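Local coordinates for calcineurin-like phosphoesterase domain-containing protein (Aquifex aeolicus, PDB 1XM7) that is of unknown function but belongs to the calcineurin-like metallophosphoesterases and is probably a hydrolase, at residues Y5-T10 / D45-L50; P71-L76 / F92-D97. All blocks are in the same frame, centred on the assembly; numbering follows the deposited sequence.

Contact 1 of 2, residues Y5-T10 / D45-L50; sequences YFISDT and DTLYHL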
# COMPACT_ATOMS: atom_id res chain seq x y z
N TYR A 5 3.60 7.83 -5.79
CA TYR A 5 3.80 6.39 -5.86
C TYR A 5 2.98 5.69 -4.80
O TYR A 5 2.71 6.28 -3.76
CB TYR A 5 5.27 6.03 -5.67
CG TYR A 5 6.15 6.56 -6.76
CD1 TYR A 5 6.77 7.80 -6.64
CD2 TYR A 5 6.33 5.83 -7.93
CE1 TYR A 5 7.55 8.31 -7.67
CE2 TYR A 5 7.10 6.33 -8.97
CZ TYR A 5 7.71 7.57 -8.83
OH TYR A 5 8.49 8.06 -9.85
N PHE A 6 2.59 4.45 -5.06
CA PHE A 6 1.80 3.70 -4.10
C PHE A 6 2.32 2.29 -3.98
O PHE A 6 2.62 1.63 -4.98
CB PHE A 6 0.34 3.67 -4.53
CG PHE A 6 -0.17 5.00 -4.95
CD1 PHE A 6 0.15 5.51 -6.21
CD2 PHE A 6 -0.89 5.79 -4.07
CE1 PHE A 6 -0.23 6.79 -6.58
CE2 PHE A 6 -1.28 7.08 -4.43
CZ PHE A 6 -0.95 7.57 -5.68
N ILE A 7 2.42 1.84 -2.74
CA ILE A 7 2.94 0.52 -2.42
C ILE A 7 2.31 0.12 -1.11
O ILE A 7 1.89 0.98 -0.33
CB ILE A 7 4.46 0.61 -2.25
CG1 ILE A 7 5.09 -0.78 -2.21
CG2 ILE A 7 4.77 1.45 -1.00
CD1 ILE A 7 6.62 -0.75 -2.40
N SER A 8 2.23 -1.18 -0.84
CA SER A 8 1.65 -1.62 0.42
C SER A 8 1.97 -3.07 0.72
O SER A 8 2.42 -3.81 -0.14
CB SER A 8 0.14 -1.42 0.41
OG SER A 8 -0.45 -2.29 -0.52
N ASP A 9 1.73 -3.45 1.97
CA ASP A 9 1.97 -4.81 2.43
C ASP A 9 3.42 -5.22 2.24
O ASP A 9 3.71 -6.32 1.76
CB ASP A 9 1.07 -5.79 1.68
CG ASP A 9 -0.38 -5.39 1.76
OD1 ASP A 9 -0.83 -4.61 0.90
OD2 ASP A 9 -1.06 -5.82 2.70
N THR A 10 4.33 -4.34 2.64
CA THR A 10 5.75 -4.60 2.52
C THR A 10 6.22 -5.68 3.51
O THR A 10 7.15 -6.43 3.22
CB THR A 10 6.54 -3.31 2.73
OG1 THR A 10 6.02 -2.60 3.85
CG2 THR A 10 6.42 -2.43 1.50
N ASP A 45 8.87 13.89 -4.94
CA ASP A 45 7.84 12.87 -5.09
C ASP A 45 7.15 12.63 -3.75
O ASP A 45 7.56 13.17 -2.72
CB ASP A 45 8.47 11.56 -5.56
CG ASP A 45 9.11 11.68 -6.93
OD1 ASP A 45 9.88 10.76 -7.31
OD2 ASP A 45 8.85 12.68 -7.63
N THR A 46 6.10 11.81 -3.78
CA THR A 46 5.36 11.45 -2.57
C THR A 46 4.97 9.99 -2.68
O THR A 46 4.34 9.58 -3.66
CB THR A 46 4.08 12.30 -2.39
OG1 THR A 46 4.44 13.68 -2.27
CG2 THR A 46 3.32 11.86 -1.13
N LEU A 47 5.35 9.22 -1.67
CA LEU A 47 5.06 7.79 -1.62
C LEU A 47 3.97 7.45 -0.62
O LEU A 47 4.06 7.79 0.57
CB LEU A 47 6.33 7.02 -1.27
CG LEU A 47 6.24 5.50 -1.02
CD1 LEU A 47 5.82 4.77 -2.29
CD2 LEU A 47 7.60 5.00 -0.55
N TYR A 48 2.93 6.78 -1.09
CA TYR A 48 1.84 6.36 -0.22
C TYR A 48 1.98 4.88 0.14
O TYR A 48 2.03 4.01 -0.75
CB TYR A 48 0.48 6.59 -0.90
CG TYR A 48 0.11 8.05 -1.08
CD1 TYR A 48 0.58 8.78 -2.18
CD2 TYR A 48 -0.66 8.71 -0.13
CE1 TYR A 48 0.29 10.15 -2.32
CE2 TYR A 48 -0.95 10.08 -0.25
CZ TYR A 48 -0.47 10.79 -1.34
OH TYR A 48 -0.77 12.13 -1.46
N HIS A 49 2.06 4.59 1.43
CA HIS A 49 2.16 3.22 1.92
C HIS A 49 0.76 2.92 2.45
O HIS A 49 0.32 3.52 3.42
CB HIS A 49 3.18 3.10 3.04
CG HIS A 49 3.56 1.69 3.35
ND1 HIS A 49 2.63 0.73 3.67
CD2 HIS A 49 4.77 1.08 3.39
CE1 HIS A 49 3.25 -0.42 3.89
NE2 HIS A 49 4.54 -0.23 3.73
N LEU A 50 0.07 1.98 1.81
CA LEU A 50 -1.30 1.69 2.21
C LEU A 50 -1.52 0.52 3.16
O LEU A 50 -2.53 -0.17 3.06
CB LEU A 50 -2.15 1.53 0.94
CG LEU A 50 -1.92 2.63 -0.12
CD1 LEU A 50 -2.87 2.43 -1.27
CD2 LEU A 50 -2.12 4.02 0.48
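Tyr-5 and Ile-7 carry the parallel pairing of strand 5-7 with strand 46-49. Tyr-5 uses both its backbone N and its backbone O: its N donates to Thr-46 O at 2.9 Å, and its O receives Tyr-48 N at 2.7 Å, a nearly straight bond. Ile-7 repeats the pattern, its N reaching Tyr-48 O (3.0 Å) and its O taking Leu-50 N (3.0 Å).

Side chains alternate between the two faces. On one, Phe-6 and Tyr-48 run alongside each other with ring planes only 11° apart, but slid so far that they barely overlap; the touch is CE2 of Phe-6 against CD1 of Tyr-48, 3.4 Å. On the other, Leu-47 CD1 sits between Tyr-5 CB (3.6 Å) and Ile-7 CG2. Asp-45 OD1 comes to the edge of the Tyr-5 ring, while its hydrogen bond goes to Lys-42 N.

At the end of strand 46-49, His-49 holds its CG anti to the backbone N (chi1 -167°), which swings the ring across to Thr-10, in the loop that follows strand 5-7. There NE2 donates in the ring plane to Thr-10 OG1, 2.8 Å away, and that hydroxyl bonds onward to Phe-53 O.

Further out, helix 29-38 packs on the Ile-7 and Leu-47 face, and Leu-111 of strand 107-112 on Phe-6 and Tyr-48. ND1 of His-49 bonds Gly-51 N. Gripped at both nitrogens, the ring probably steadies the turn that starts Asp-9, Thr-10, His-11, a sequence matching the D-x-H motif through which relatives bind metal.

Contact 2 of 2, residues P71-L76 / F92-D97; sequences PGRKIL and FDEIYD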
# COMPACT_ATOMS: atom_id res chain seq x y z
N PRO A 71 14.42 9.38 -0.48
CA PRO A 71 13.93 10.73 -0.75
C PRO A 71 12.40 10.80 -0.93
O PRO A 71 11.73 9.77 -0.99
CB PRO A 71 14.69 11.13 -2.02
CG PRO A 71 14.85 9.82 -2.73
CD PRO A 71 15.24 8.89 -1.61
N GLY A 72 11.86 12.01 -0.99
CA GLY A 72 10.43 12.17 -1.16
C GLY A 72 9.64 12.20 0.13
O GLY A 72 10.16 11.87 1.20
N ARG A 73 8.38 12.63 0.04
CA ARG A 73 7.49 12.68 1.20
C ARG A 73 6.89 11.28 1.38
O ARG A 73 6.65 10.57 0.41
CB ARG A 73 6.38 13.72 0.95
CG ARG A 73 5.14 13.60 1.83
CD ARG A 73 4.29 14.87 1.78
NE ARG A 73 5.01 15.99 2.40
CZ ARG A 73 4.87 16.37 3.67
NH1 ARG A 73 4.04 15.74 4.49
NH2 ARG A 73 5.61 17.37 4.14
N LYS A 74 6.67 10.87 2.62
CA LYS A 74 6.11 9.55 2.89
C LYS A 74 4.91 9.63 3.81
O LYS A 74 5.00 10.17 4.91
CB LYS A 74 7.18 8.65 3.50
CG LYS A 74 8.38 8.48 2.58
CD LYS A 74 9.55 7.77 3.24
CE LYS A 74 10.77 7.76 2.32
NZ LYS A 74 11.31 9.13 2.15
N ILE A 75 3.78 9.11 3.36
CA ILE A 75 2.59 9.13 4.20
C ILE A 75 2.06 7.69 4.28
O ILE A 75 2.22 6.92 3.33
CB ILE A 75 1.50 10.11 3.64
CG1 ILE A 75 0.45 9.36 2.84
CG2 ILE A 75 2.15 11.17 2.75
CD1 ILE A 75 -0.67 8.85 3.69
N LEU A 76 1.46 7.34 5.41
CA LEU A 76 0.94 5.99 5.61
C LEU A 76 -0.56 5.94 5.89
O LEU A 76 -1.12 6.85 6.53
CB LEU A 76 1.67 5.31 6.79
CG LEU A 76 0.99 4.08 7.44
CD1 LEU A 76 1.09 2.87 6.52
CD2 LEU A 76 1.66 3.75 8.78
N PHE A 92 7.28 8.09 8.61
CA PHE A 92 6.31 8.76 7.76
C PHE A 92 6.10 10.20 8.22
O PHE A 92 6.32 10.53 9.39
CB PHE A 92 4.98 8.02 7.83
CG PHE A 92 5.04 6.64 7.26
CD1 PHE A 92 4.92 6.44 5.89
CD2 PHE A 92 5.28 5.55 8.09
CE1 PHE A 92 5.04 5.16 5.35
CE2 PHE A 92 5.40 4.27 7.55
CZ PHE A 92 5.28 4.08 6.18
N ASP A 93 5.68 11.05 7.28
CA ASP A 93 5.43 12.46 7.54
C ASP A 93 3.98 12.67 7.92
O ASP A 93 3.65 13.58 8.68
CB ASP A 93 5.77 13.28 6.30
CG ASP A 93 7.19 13.05 5.84
OD1 ASP A 93 7.40 12.42 4.79
OD2 ASP A 93 8.11 13.50 6.55
N GLU A 94 3.11 11.83 7.36
CA GLU A 94 1.68 11.89 7.63
C GLU A 94 1.17 10.46 7.82
O GLU A 94 1.59 9.54 7.11
CB GLU A 94 0.93 12.52 6.44
CG GLU A 94 1.28 14.00 6.14
CD GLU A 94 0.78 14.47 4.76
OE1 GLU A 94 -0.38 14.16 4.40
OE2 GLU A 94 1.54 15.15 4.03
N ILE A 95 0.28 10.28 8.78
CA ILE A 95 -0.30 8.97 9.03
C ILE A 95 -1.80 9.14 9.17
O ILE A 95 -2.29 9.97 9.94
CB ILE A 95 0.25 8.33 10.32
CG1 ILE A 95 1.76 8.11 10.19
CG2 ILE A 95 -0.44 7.01 10.59
CD1 ILE A 95 2.40 7.56 11.42
N TYR A 96 -2.54 8.35 8.40
CA TYR A 96 -3.99 8.38 8.41
C TYR A 96 -4.43 7.01 8.89
O TYR A 96 -4.08 6.00 8.28
CB TYR A 96 -4.49 8.67 6.99
CG TYR A 96 -4.07 10.04 6.54
CD1 TYR A 96 -4.75 11.18 6.96
CD2 TYR A 96 -2.93 10.22 5.77
CE1 TYR A 96 -4.32 12.45 6.64
CE2 TYR A 96 -2.47 11.49 5.43
CZ TYR A 96 -3.18 12.60 5.88
OH TYR A 96 -2.74 13.87 5.58
N ASP A 97 -5.17 6.96 9.99
CA ASP A 97 -5.56 5.68 10.54
C ASP A 97 -6.51 4.79 9.75
O ASP A 97 -6.62 3.60 10.07
CB ASP A 97 -6.08 5.85 11.98
CG ASP A 97 -7.17 6.88 12.09
OD1 ASP A 97 -6.88 8.07 11.87
OD2 ASP A 97 -8.31 6.49 12.40
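Ile-75 and Glu-94 sit opposite each other in a parallel strand pair, and Glu-94 can be followed outward from there. Its CB packs on Ile-75 CB at 3.7 Å. CG, anti to its own carbonyl carbon (chi1 -64°), comes to the edge of the Arg-73 guanidinium, in its plane. At the tip the carboxylate divides its work: OE2 makes a salt bridge to Arg-73 NH1 at 2.6 Å, though the hydrogen bond within it is bent and weak, while OE1 accepts Tyr-96 OH at 2.7 Å. The Tyr-96 ring in turn meets Ile-75 CD1 at its edge.

The backbones pair through Leu-76, whose N donates to Glu-94 O and whose O receives Tyr-96 N. Before the strand, Asp-93 closes a two-bond ring with Lys-74: its N donates to Lys-74 O, and its OD1 takes Lys-74 N at 2.8 Å, almost perfectly straight.

On the opposite face Leu-76 CB stands 3.5 Å above the centre of the Phe-92 ring, a CH-pi contact. Phe-53, in an edge-to-face pair, and Trp-67 also meet this ring. Replacing Phe-92 by an alanine would probably open a gap over Leu-76 CB and take away the ring that Trp-67 and Phe-53 pack against.

The sheet edge is thus two-sided in chemistry: a charged, hydroxyl-tied network around Glu-94 on one face, and on the other an apolar seam that closes the beta-alpha-beta unit through helix 85-88, where Leu-88 touches Leu-76 and Ile-95.

Contacts 1 and 2 are successive strips of one sheet, in the order 94-96, 73-77, 46-49, 4-7, with their centres about 9 Å apart. The seam between them is strand 46-49 against strand 73-77, where Leu-47 N probably donates to Arg-73 O (2.8 Å) and Arg-73 N to Asp-45 O (2.9 Å). Tyr-48 also packs on Ile-75, and Leu-76 on His-49. Phe-53 spans both: its ring meets His-49 of contact 1 and Phe-92 of contact 2. Contact 1 carries its loop ends to where relatives of this family hold their metals; there Asp-9 OD1 takes a hydrogen bond from His-147 N, and Leu-50 O receives His-113 ND1. Contact 2 forms the flank of the sheet.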